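Local structure of epimerase domain-containing protein (Bacillus cereus HuA2-4, 6ZLK) at residues A189-I194 / D308-L313; I194-M197 / L203-F206; I254-K259 / V297-G302. The protein catalyses the NAD-dependent interconversion of UDP-glucuronic acid and UDP-galacturonic acid by inverting the configuration at C4 of the sugar. All blocks are in the same frame, centred on the assembly; numbering follows the deposited sequence.

Overall arrangement
All three contacts lie on the same side of the chain's centre, in the substrate-binding part of this extended short-chain dehydrogenase/reductase fold. Contacts 1 and 2 share Ile194 and helix 189-198, which first meets the C-terminal helix 299-313 and then strand 203-206 after it in sequence; their centres are about 10 Å apart. Contact 3 uses the N-terminal end of the same C-terminal helix against helix 250-261, about 12 Å from the centre of contact 1 and 14 Å from that of contact 2. In sequence it falls between the segments of contact 1. The outcome is one cluster of helices and a strand, in which 189-198 and 203-206 help bind the uracil and alpha phosphate.

Contact 1: A189-I194 / D308-L313; sequences AFHRLI and DYIKQL. With UGA (uridine-5'-diphosphate-glucuronic acid), chain F.
His191 and Ile310 form the tight part of this helix-helix contact, where the local axes of segments 189-194 and 308-313 pass 10.0 Å apart. Ile310 sets its CD1 methyl squarely over the middle of the imidazole, 3.5 Å from the ring centroid and 8° off the normal, a CH-pi contact. Ile194 fills in beside it, its CG2 branch lying 3.6 Å from Ile310 CB. Towards the outside the fit slackens: Leu313, partly exposed, brings CD2 obliquely to within 3.8 Å of His191 CE1. With CG anti to the backbone N (chi1 -173°), the buried His191 ring reaches hydrogen-bonding partners for both nitrogens: ND1 meets Gln184 O and NE2 meets Tyr314 OH. The far side of helix 189-198 serves the nucleotide. Ala189 N, in the first helical turn, donates to UGA O2A at 3.1 Å, while Arg192 NE meets UGA O4 at 2.8 Å in the guanidinium plane and almost straight, at 176°. Because a carbonyl can only accept, ND1 of His191 probably carries a proton; the helix start, with the Ala189 N-H directed at the phosphate, probably helps to stabilise that negative charge.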
loop_
_atom_site.group_PDB
_atom_site.type_symbol
_atom_site.label_atom_id
_atom_site.label_comp_id
_atom_site.label_asym_id
_atom_site.label_seq_id
_atom_site.Cartn_x
_atom_site.Cartn_y
_atom_site.Cartn_z
ATOM N N ALA A 189 3.842 -23.503 7.747
ATOM C CA ALA A 189 3.776 -24.851 7.195
ATOM C C ALA A 189 4.588 -25.814 8.045
ATOM O O ALA A 189 4.096 -26.929 8.365
ATOM C CB ALA A 189 4.284 -24.884 5.790
ATOM N N PHE A 190 5.844 -25.536 8.308
ATOM C CA PHE A 190 6.701 -26.575 8.909
ATOM C C PHE A 190 6.181 -26.920 10.293
ATOM O O PHE A 190 6.227 -28.099 10.662
ATOM C CB PHE A 190 8.174 -26.164 8.953
ATOM C CG PHE A 190 8.845 -26.050 7.602
ATOM C CD1 PHE A 190 8.154 -26.251 6.418
ATOM C CD2 PHE A 190 10.181 -25.706 7.552
ATOM C CE1 PHE A 190 8.790 -26.091 5.202
ATOM C CE2 PHE A 190 10.822 -25.561 6.337
ATOM C CZ PHE A 190 10.126 -25.796 5.164
ATOM N N HIS A 191 5.772 -25.935 11.056
ATOM C CA HIS A 191 5.245 -26.126 12.425
ATOM C C HIS A 191 4.021 -27.035 12.310
ATOM O O HIS A 191 3.948 -28.084 12.989
ATOM C CB HIS A 191 4.890 -24.809 13.041
ATOM C CG HIS A 191 4.513 -24.889 14.484
ATOM N ND1 HIS A 191 5.087 -24.048 15.387
ATOM C CD2 HIS A 191 3.607 -25.639 15.161
ATOM C CE1 HIS A 191 4.587 -24.309 16.600
ATOM N NE2 HIS A 191 3.686 -25.309 16.468
ATOM N N ARG A 192 3.088 -26.707 11.412
ATOM C CA ARG A 192 1.869 -27.539 11.219
ATOM C C ARG A 192 2.233 -28.951 10.814
ATOM O O ARG A 192 1.629 -29.903 11.383
ATOM C CB ARG A 192 0.869 -26.898 10.235
ATOM C CG ARG A 192 0.265 -25.607 10.740
ATOM C CD ARG A 192 -0.522 -24.811 9.700
ATOM N NE ARG A 192 -1.437 -25.678 8.945
ATOM C CZ ARG A 192 -2.644 -26.015 9.365
ATOM N NH1 ARG A 192 -3.118 -25.487 10.486
ATOM N NH2 ARG A 192 -3.374 -26.885 8.672
ATOM N N LEU A 193 3.053 -29.116 9.782
ATOM C CA LEU A 193 3.358 -30.420 9.184
ATOM C C LEU A 193 4.083 -31.281 10.199
ATOM O O LEU A 193 3.794 -32.459 10.260
ATOM C CB LEU A 193 4.205 -30.224 7.925
ATOM C CG LEU A 193 3.441 -29.582 6.779
ATOM C CD1 LEU A 193 4.410 -29.242 5.657
ATOM C CD2 LEU A 193 2.364 -30.518 6.241
ATOM N N ILE A 194 5.030 -30.713 10.948
ATOM C CA ILE A 194 5.797 -31.534 11.927
ATOM C C ILE A 194 4.841 -31.951 13.042
ATOM O O ILE A 194 4.924 -33.138 13.446
ATOM C CB ILE A 194 7.026 -30.770 12.436
ATOM C CG1 ILE A 194 8.056 -30.527 11.339
ATOM C CG2 ILE A 194 7.625 -31.497 13.633
ATOM C CD1 ILE A 194 9.032 -29.381 11.659
ATOM N N ASP A 308 13.041 -31.146 16.506
ATOM C CA ASP A 308 13.306 -31.348 17.967
ATOM C C ASP A 308 12.538 -30.300 18.769
ATOM O O ASP A 308 12.010 -30.582 19.855
ATOM C CB ASP A 308 14.801 -31.376 18.245
ATOM C CG ASP A 308 15.477 -32.714 17.923
ATOM O OD1 ASP A 308 14.775 -33.693 17.689
ATOM O OD2 ASP A 308 16.708 -32.707 17.843
ATOM N N TYR A 309 12.441 -29.054 18.291
ATOM C CA TYR A 309 11.737 -27.976 19.006
ATOM C C TYR A 309 10.249 -28.315 19.107
ATOM O O TYR A 309 9.664 -28.220 20.191
ATOM C CB TYR A 309 11.936 -26.657 18.245
ATOM C CG TYR A 309 10.966 -25.606 18.697
ATOM C CD1 TYR A 309 11.163 -24.887 19.876
ATOM C CD2 TYR A 309 9.811 -25.377 17.981
ATOM C CE1 TYR A 309 10.230 -23.958 20.310
ATOM C CE2 TYR A 309 8.845 -24.485 18.426
ATOM C CZ TYR A 309 9.058 -23.786 19.592
ATOM O OH TYR A 309 8.091 -22.899 19.965
ATOM N N ILE A 310 9.642 -28.812 18.020
ATOM C CA ILE A 310 8.166 -29.085 17.985
ATOM C C ILE A 310 7.917 -30.332 18.853
ATOM O O ILE A 310 6.913 -30.363 19.584
ATOM C CB ILE A 310 7.681 -29.288 16.534
ATOM C CG1 ILE A 310 7.865 -28.044 15.641
ATOM C CG2 ILE A 310 6.232 -29.716 16.518
ATOM C CD1 ILE A 310 7.085 -26.841 16.046
ATOM N N LYS A 311 8.776 -31.321 18.756
ATOM C CA LYS A 311 8.605 -32.579 19.519
ATOM C C LYS A 311 8.535 -32.199 20.999
ATOM O O LYS A 311 7.673 -32.734 21.739
ATOM C CB LYS A 311 9.730 -33.563 19.219
ATOM C CG LYS A 311 9.628 -34.888 19.977
ATOM C CD LYS A 311 10.682 -35.872 19.519
ATOM C CE LYS A 311 10.365 -37.303 19.907
ATOM N NZ LYS A 311 9.332 -37.881 19.010
ATOM N N GLN A 312 9.443 -31.338 21.438
ATOM C CA GLN A 312 9.491 -30.878 22.854
ATOM C C GLN A 312 8.286 -30.006 23.189
ATOM O O GLN A 312 7.730 -30.116 24.324
ATOM C CB GLN A 312 10.821 -30.158 23.083
ATOM C CG GLN A 312 10.977 -29.625 24.495
ATOM C CD GLN A 312 12.374 -29.091 24.673
ATOM O OE1 GLN A 312 13.174 -29.645 25.414
ATOM N NE2 GLN A 312 12.673 -28.017 23.961
ATOM N N LEU A 313 7.877 -29.106 22.298
ATOM C CA LEU A 313 6.718 -28.209 22.544
ATOM C C LEU A 313 5.431 -29.005 22.800
ATOM O O LEU A 313 4.669 -28.586 23.688
ATOM C CB LEU A 313 6.564 -27.272 21.344
ATOM C CG LEU A 313 5.460 -26.221 21.442
ATOM C CD1 LEU A 313 5.698 -25.282 22.610
ATOM C CD2 LEU A 313 5.399 -25.440 20.145
HETATM C "C1'" UGA F . 5.740 -17.019 5.307
HETATM C "C2'" UGA F . 5.219 -16.244 6.507
HETATM O "O2'" UGA F . 4.027 -16.884 6.948
HETATM C "C3'" UGA F . 4.918 -14.800 6.184
HETATM O "O3'" UGA F . 4.688 -14.125 7.424
HETATM C "C4'" UGA F . 6.051 -14.134 5.422
HETATM O "O4'" UGA F . 5.619 -12.834 5.000
HETATM C "C5'" UGA F . 6.440 -14.987 4.204
HETATM O "O5'" UGA F . 6.767 -16.311 4.637
HETATM C "C6'" UGA F . 7.618 -14.481 3.355
HETATM O "O'P" UGA F . 7.763 -13.297 3.155
HETATM O "O'Q" UGA F . 8.359 -15.276 2.843
HETATM P PB UGA F . 4.646 -18.567 3.488
HETATM O O1B UGA F . 5.726 -18.573 2.491
HETATM O O2B UGA F . 3.218 -18.680 3.087
HETATM O O3B UGA F . 4.630 -17.308 4.482
HETATM O O3A UGA F . 5.022 -19.701 4.547
HETATM P PA UGA F . 4.349 -21.027 5.129
HETATM O O1A UGA F . 3.162 -20.634 5.892
HETATM O O2A UGA F . 5.431 -21.791 5.773
HETATM O O5D UGA F . 3.862 -21.782 3.790
HETATM C C5D UGA F . 4.754 -22.270 2.806
HETATM C C4D UGA F . 3.976 -23.141 1.867
HETATM O O4D UGA F . 3.351 -24.231 2.588
HETATM C C3D UGA F . 2.845 -22.430 1.117
HETATM O O3D UGA F . 3.057 -22.768 -0.257
HETATM C C2D UGA F . 1.557 -23.031 1.684
HETATM O O2D UGA F . 0.640 -23.327 0.643
HETATM C C1D UGA F . 2.006 -24.395 2.192
HETATM N N1 UGA F . 1.250 -24.902 3.346
HETATM C C6 UGA F . 1.119 -24.171 4.494
HETATM C C2 UGA F . 0.809 -26.215 3.255
HETATM O O2 UGA F . 0.897 -26.892 2.238
HETATM N N3 UGA F . 0.252 -26.697 4.396
HETATM C C4 UGA F . 0.082 -26.026 5.584
HETATM O O4 UGA F . -0.481 -26.612 6.505
HETATM C C5 UGA F . 0.544 -24.663 5.597
#

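Contact 2: I194-M197 / L203-F206; sequences IKQM and LTIF. With UGA (uridine-5'-diphosphate-glucuronic acid), chain F.
Gln196 reaches from its helix to Thr204, the two side chains crossing at about a right angle. Both ends of the amide are used. OE1 receives Thr204 N at 3.0 Å and 161°, although that N-H comes from above the carbonyl plane, 42° out of it. NE2 donates to Thr204 OG1 at 3.0 Å and nearly within the amide plane. This pair of bonds fixes the amide flip and satisfies a buried polar group. Thr204 turns its hydroxyl to meet the donor because OG1 sits between the backbone N and the carbonyl carbon (chi1 57°). The same oxygen is bonded to Arg192 NH2 and lies 3.0 Å from UGA O4, so Gln196 is a second-shell residue that helps to hold this hydroxyl beside uracil O4.

The strand's backbone also reads the base. UGA N3 comes 2.8 Å from Thr204 O, and Phe206 N donates to UGA O2 at 2.9 Å. Phe206 places one ring face against the uracil, which is displaced toward the ring's rim; Phe206 CE2 and UGA C4 approach to 3.4 Å. Such recognition of the pyrimidine edge and face is consistent with selection of a uridine nucleotide.

Away from the ligand, the contact turns apolar. Met197, its chain bent at the last torsion, crosses Leu203 obliquely and brings CE to 3.7 Å from Leu203 CD2. Behind this pair stands helix 250-261, whose Leu257 touches Met197 and whose Ile254 packs on Leu203 and Ile205. Strand 203-206 pairs in parallel with strand 267-270 through backbone bonds such as Ile205 with Asn268, so helix 189-198 packs beside a small two-stranded sheet with helix 250-261 close by.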
loop_
_atom_site.group_PDB
_atom_site.type_symbol
_atom_site.label_atom_id
_atom_site.label_comp_id
_atom_site.label_asym_id
_atom_site.label_seq_id
_atom_site.Cartn_x
_atom_site.Cartn_y
_atom_site.Cartn_z
ATOM N N ILE A 194 5.030 -30.713 10.948
ATOM C CA ILE A 194 5.797 -31.534 11.927
ATOM C C ILE A 194 4.841 -31.951 13.042
ATOM O O ILE A 194 4.924 -33.138 13.446
ATOM C CB ILE A 194 7.026 -30.770 12.436
ATOM C CG1 ILE A 194 8.056 -30.527 11.339
ATOM C CG2 ILE A 194 7.625 -31.497 13.633
ATOM C CD1 ILE A 194 9.032 -29.381 11.659
ATOM N N LYS A 195 3.996 -31.065 13.498
ATOM C CA LYS A 195 3.024 -31.323 14.573
ATOM C C LYS A 195 2.118 -32.454 14.073
ATOM O O LYS A 195 1.905 -33.440 14.837
ATOM C CB LYS A 195 2.221 -30.071 14.945
ATOM C CG LYS A 195 1.241 -30.254 16.096
ATOM C CD LYS A 195 0.445 -29.013 16.383
ATOM C CE LYS A 195 -0.306 -29.096 17.685
ATOM N NZ LYS A 195 -1.351 -30.120 17.585
ATOM N N GLN A 196 1.583 -32.348 12.847
ATOM C CA GLN A 196 0.709 -33.401 12.284
ATOM C C GLN A 196 1.509 -34.695 12.216
ATOM O O GLN A 196 0.927 -35.740 12.572
ATOM C CB GLN A 196 0.151 -32.959 10.925
ATOM C CG GLN A 196 -0.812 -31.802 11.032
ATOM C CD GLN A 196 -0.938 -31.026 9.732
ATOM O OE1 GLN A 196 -0.249 -31.326 8.746
ATOM N NE2 GLN A 196 -1.778 -30.009 9.758
ATOM N N MET A 197 2.751 -34.680 11.723
ATOM C CA MET A 197 3.552 -35.916 11.582
ATOM C C MET A 197 3.759 -36.554 12.953
ATOM O O MET A 197 3.576 -37.805 13.043
ATOM C CB MET A 197 4.898 -35.610 10.943
ATOM C CG MET A 197 5.705 -36.840 10.628
ATOM S SD MET A 197 7.104 -36.461 9.552
ATOM C CE MET A 197 6.314 -35.743 8.112
ATOM N N LEU A 203 -1.138 -35.032 6.927
ATOM C CA LEU A 203 -0.423 -33.760 6.657
ATOM C C LEU A 203 -1.316 -32.918 5.740
ATOM O O LEU A 203 -1.703 -33.399 4.649
ATOM C CB LEU A 203 0.935 -34.042 6.055
ATOM C CG LEU A 203 2.081 -34.148 7.056
ATOM C CD1 LEU A 203 1.834 -35.206 8.091
ATOM C CD2 LEU A 203 3.420 -34.378 6.352
ATOM N N THR A 204 -1.593 -31.681 6.134
ATOM C CA THR A 204 -2.450 -30.775 5.346
ATOM C C THR A 204 -1.571 -30.127 4.291
ATOM O O THR A 204 -0.763 -29.281 4.667
ATOM C CB THR A 204 -3.164 -29.744 6.213
ATOM O OG1 THR A 204 -2.216 -28.990 6.966
ATOM C CG2 THR A 204 -4.201 -30.352 7.147
ATOM N N ILE A 205 -1.800 -30.432 3.015
ATOM C CA ILE A 205 -0.993 -29.857 1.924
ATOM C C ILE A 205 -1.934 -28.979 1.117
ATOM O O ILE A 205 -2.935 -29.506 0.649
ATOM C CB ILE A 205 -0.377 -30.970 1.080
ATOM C CG1 ILE A 205 0.543 -31.835 1.942
ATOM C CG2 ILE A 205 0.342 -30.378 -0.142
ATOM C CD1 ILE A 205 1.054 -33.102 1.250
ATOM N N PHE A 206 -1.606 -27.706 0.917
ATOM C CA PHE A 206 -2.448 -26.794 0.117
ATOM C C PHE A 206 -2.007 -26.935 -1.330
ATOM O O PHE A 206 -0.803 -26.839 -1.647
ATOM C CB PHE A 206 -2.427 -25.375 0.716
ATOM C CG PHE A 206 -2.783 -25.315 2.172
ATOM C CD1 PHE A 206 -3.648 -26.251 2.737
ATOM C CD2 PHE A 206 -2.250 -24.350 3.002
ATOM C CE1 PHE A 206 -3.982 -26.201 4.082
ATOM C CE2 PHE A 206 -2.607 -24.285 4.333
ATOM C CZ PHE A 206 -3.464 -25.205 4.880
HETATM C "C1'" UGA F . 5.740 -17.019 5.307
HETATM C "C2'" UGA F . 5.219 -16.244 6.507
HETATM O "O2'" UGA F . 4.027 -16.884 6.948
HETATM C "C3'" UGA F . 4.918 -14.800 6.184
HETATM O "O3'" UGA F . 4.688 -14.125 7.424
HETATM C "C4'" UGA F . 6.051 -14.134 5.422
HETATM O "O4'" UGA F . 5.619 -12.834 5.000
HETATM C "C5'" UGA F . 6.440 -14.987 4.204
HETATM O "O5'" UGA F . 6.767 -16.311 4.637
HETATM C "C6'" UGA F . 7.618 -14.481 3.355
HETATM O "O'P" UGA F . 7.763 -13.297 3.155
HETATM O "O'Q" UGA F . 8.359 -15.276 2.843
HETATM P PB UGA F . 4.646 -18.567 3.488
HETATM O O1B UGA F . 5.726 -18.573 2.491
HETATM O O2B UGA F . 3.218 -18.680 3.087
HETATM O O3B UGA F . 4.630 -17.308 4.482
HETATM O O3A UGA F . 5.022 -19.701 4.547
HETATM P PA UGA F . 4.349 -21.027 5.129
HETATM O O1A UGA F . 3.162 -20.634 5.892
HETATM O O2A UGA F . 5.431 -21.791 5.773
HETATM O O5D UGA F . 3.862 -21.782 3.790
HETATM C C5D UGA F . 4.754 -22.270 2.806
HETATM C C4D UGA F . 3.976 -23.141 1.867
HETATM O O4D UGA F . 3.351 -24.231 2.588
HETATM C C3D UGA F . 2.845 -22.430 1.117
HETATM O O3D UGA F . 3.057 -22.768 -0.257
HETATM C C2D UGA F . 1.557 -23.031 1.684
HETATM O O2D UGA F . 0.640 -23.327 0.643
HETATM C C1D UGA F . 2.006 -24.395 2.192
HETATM N N1 UGA F . 1.250 -24.902 3.346
HETATM C C6 UGA F . 1.119 -24.171 4.494
HETATM C C2 UGA F . 0.809 -26.215 3.255
HETATM O O2 UGA F . 0.897 -26.892 2.238
HETATM N N3 UGA F . 0.252 -26.697 4.396
HETATM C C4 UGA F . 0.082 -26.026 5.584
HETATM O O4 UGA F . -0.481 -26.612 6.505
HETATM C C5 UGA F . 0.544 -24.663 5.597
#

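Contact 3: I254-K259 / V297-G302; sequences ISMLEK and VSLSDG
Met256 lays its end against Leu299 and Ser300 where helix 299-313 starts, so helix 250-261 packs on an N-capped helix end. Capping is the main polar feature: Ser298 OG accepts from Asp301 N at 3.2 Å and 164°, tying up a first-turn N-H that has no carbonyl in the helix to bind. Gly302 N closes the turn onto Ser298 O at 2.9 Å, and Leu299 N finds Glu246 OE1 outside the two segments.

No hydrogen bond crosses the contact; it is made by van der Waals touching. Met256 and Leu299 cross at about a right angle, with Met256 SD 4.0 Å and its CE 3.8 Å from Leu299 CB. Its chain runs straight as far as SD and then bends at the final torsion (chi3 82°), which carries the methyl over to Ser300. Lys259, exposed, adds a looser touch, its NZ about 4.0 Å from Ser300 CB. Other sides of helix 250-261 are buried: Leu257 packs on Ile194 and Met197 of helix 189-198, and Ile254 on Leu203 and Ile205. The nearest approach between the two segments is Met256 CE to the backbone, 3.5 Å from Ser300 N.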
loop_
_atom_site.group_PDB
_atom_site.type_symbol
_atom_site.label_atom_id
_atom_site.label_comp_id
_atom_site.label_asym_id
_atom_site.label_seq_id
_atom_site.Cartn_x
_atom_site.Cartn_y
_atom_site.Cartn_z
ATOM N N ILE A 254 8.484 -32.651 3.178
ATOM C CA ILE A 254 7.818 -33.797 3.824
ATOM C C ILE A 254 8.765 -34.999 3.726
ATOM O O ILE A 254 8.890 -35.688 4.750
ATOM C CB ILE A 254 6.439 -34.055 3.220
ATOM C CG1 ILE A 254 5.486 -32.924 3.583
ATOM C CG2 ILE A 254 5.922 -35.408 3.686
ATOM C CD1 ILE A 254 4.164 -32.967 2.867
ATOM N N SER A 255 9.410 -35.265 2.596
ATOM C CA SER A 255 10.343 -36.418 2.475
ATOM C C SER A 255 11.492 -36.279 3.459
ATOM O O SER A 255 11.861 -37.270 4.076
ATOM C CB SER A 255 10.849 -36.603 1.105
ATOM O OG SER A 255 9.753 -36.942 0.293
ATOM N N MET A 256 12.028 -35.086 3.595
ATOM C CA MET A 256 13.152 -34.864 4.513
ATOM C C MET A 256 12.654 -35.103 5.930
ATOM O O MET A 256 13.423 -35.703 6.708
ATOM C CB MET A 256 13.633 -33.421 4.379
ATOM C CG MET A 256 14.212 -33.186 3.005
ATOM S SD MET A 256 14.823 -31.505 2.867
ATOM C CE MET A 256 16.382 -31.853 3.670
ATOM N N LEU A 257 11.423 -34.716 6.252
ATOM C CA LEU A 257 10.886 -34.880 7.618
ATOM C C LEU A 257 10.635 -36.371 7.868
ATOM O O LEU A 257 10.812 -36.799 9.018
ATOM C CB LEU A 257 9.614 -34.048 7.809
ATOM C CG LEU A 257 9.844 -32.543 7.991
ATOM C CD1 LEU A 257 8.501 -31.838 7.917
ATOM C CD2 LEU A 257 10.551 -32.246 9.283
ATOM N N GLU A 258 10.153 -37.091 6.871
ATOM C CA GLU A 258 9.981 -38.567 7.000
ATOM C C GLU A 258 11.329 -39.203 7.315
ATOM O O GLU A 258 11.343 -40.122 8.195
ATOM C CB GLU A 258 9.381 -39.139 5.717
ATOM C CG GLU A 258 7.912 -38.780 5.590
ATOM C CD GLU A 258 7.261 -39.263 4.312
ATOM O OE1 GLU A 258 7.944 -39.296 3.261
ATOM O OE2 GLU A 258 6.051 -39.593 4.384
ATOM N N LYS A 259 12.402 -38.777 6.660
ATOM C CA LYS A 259 13.734 -39.388 6.924
ATOM C C LYS A 259 14.159 -39.044 8.362
ATOM O O LYS A 259 14.659 -39.952 9.071
ATOM C CB LYS A 259 14.764 -39.047 5.851
ATOM C CG LYS A 259 15.190 -37.592 5.766
ATOM C CD LYS A 259 16.324 -37.267 4.768
ATOM C CE LYS A 259 16.719 -35.790 4.752
ATOM N NZ LYS A 259 16.392 -35.102 6.033
ATOM N N VAL A 297 22.948 -22.618 6.706
ATOM C CA VAL A 297 22.276 -23.779 7.335
ATOM C C VAL A 297 21.481 -24.539 6.271
ATOM O O VAL A 297 20.564 -23.944 5.676
ATOM C CB VAL A 297 21.379 -23.329 8.496
ATOM C CG1 VAL A 297 20.636 -24.514 9.092
ATOM C CG2 VAL A 297 22.191 -22.582 9.541
ATOM N N SER A 298 21.769 -25.830 6.090
ATOM C CA SER A 298 21.057 -26.690 5.134
ATOM C C SER A 298 19.659 -26.972 5.666
ATOM O O SER A 298 19.430 -26.925 6.879
ATOM C CB SER A 298 21.778 -28.014 4.901
ATOM O OG SER A 298 21.761 -28.762 6.109
ATOM N N LEU A 299 18.763 -27.292 4.772
ATOM C CA LEU A 299 17.414 -27.729 5.168
ATOM C C LEU A 299 17.470 -28.933 6.093
ATOM O O LEU A 299 16.706 -28.908 7.041
ATOM C CB LEU A 299 16.603 -28.078 3.924
ATOM C CG LEU A 299 15.971 -26.871 3.270
ATOM C CD1 LEU A 299 15.404 -27.275 1.908
ATOM C CD2 LEU A 299 14.895 -26.277 4.179
ATOM N N SER A 300 18.340 -29.916 5.868
ATOM C CA SER A 300 18.314 -31.117 6.745
ATOM C C SER A 300 18.700 -30.684 8.162
ATOM O O SER A 300 18.002 -31.060 9.125
ATOM C CB SER A 300 19.153 -32.277 6.240
ATOM O OG SER A 300 20.471 -31.875 6.016
ATOM N N ASP A 301 19.713 -29.841 8.308
ATOM C CA ASP A 301 20.122 -29.370 9.653
ATOM C C ASP A 301 18.997 -28.520 10.260
ATOM O O ASP A 301 18.702 -28.662 11.453
ATOM C CB ASP A 301 21.450 -28.628 9.597
ATOM C CG ASP A 301 22.689 -29.501 9.408
ATOM O OD1 ASP A 301 22.586 -30.745 9.562
ATOM O OD2 ASP A 301 23.757 -28.925 9.143
ATOM N N GLY A 302 18.397 -27.610 9.488
ATOM C CA GLY A 302 17.356 -26.686 10.007
ATOM C C GLY A 302 16.080 -27.431 10.377
ATOM O O GLY A 302 15.516 -27.143 11.452
#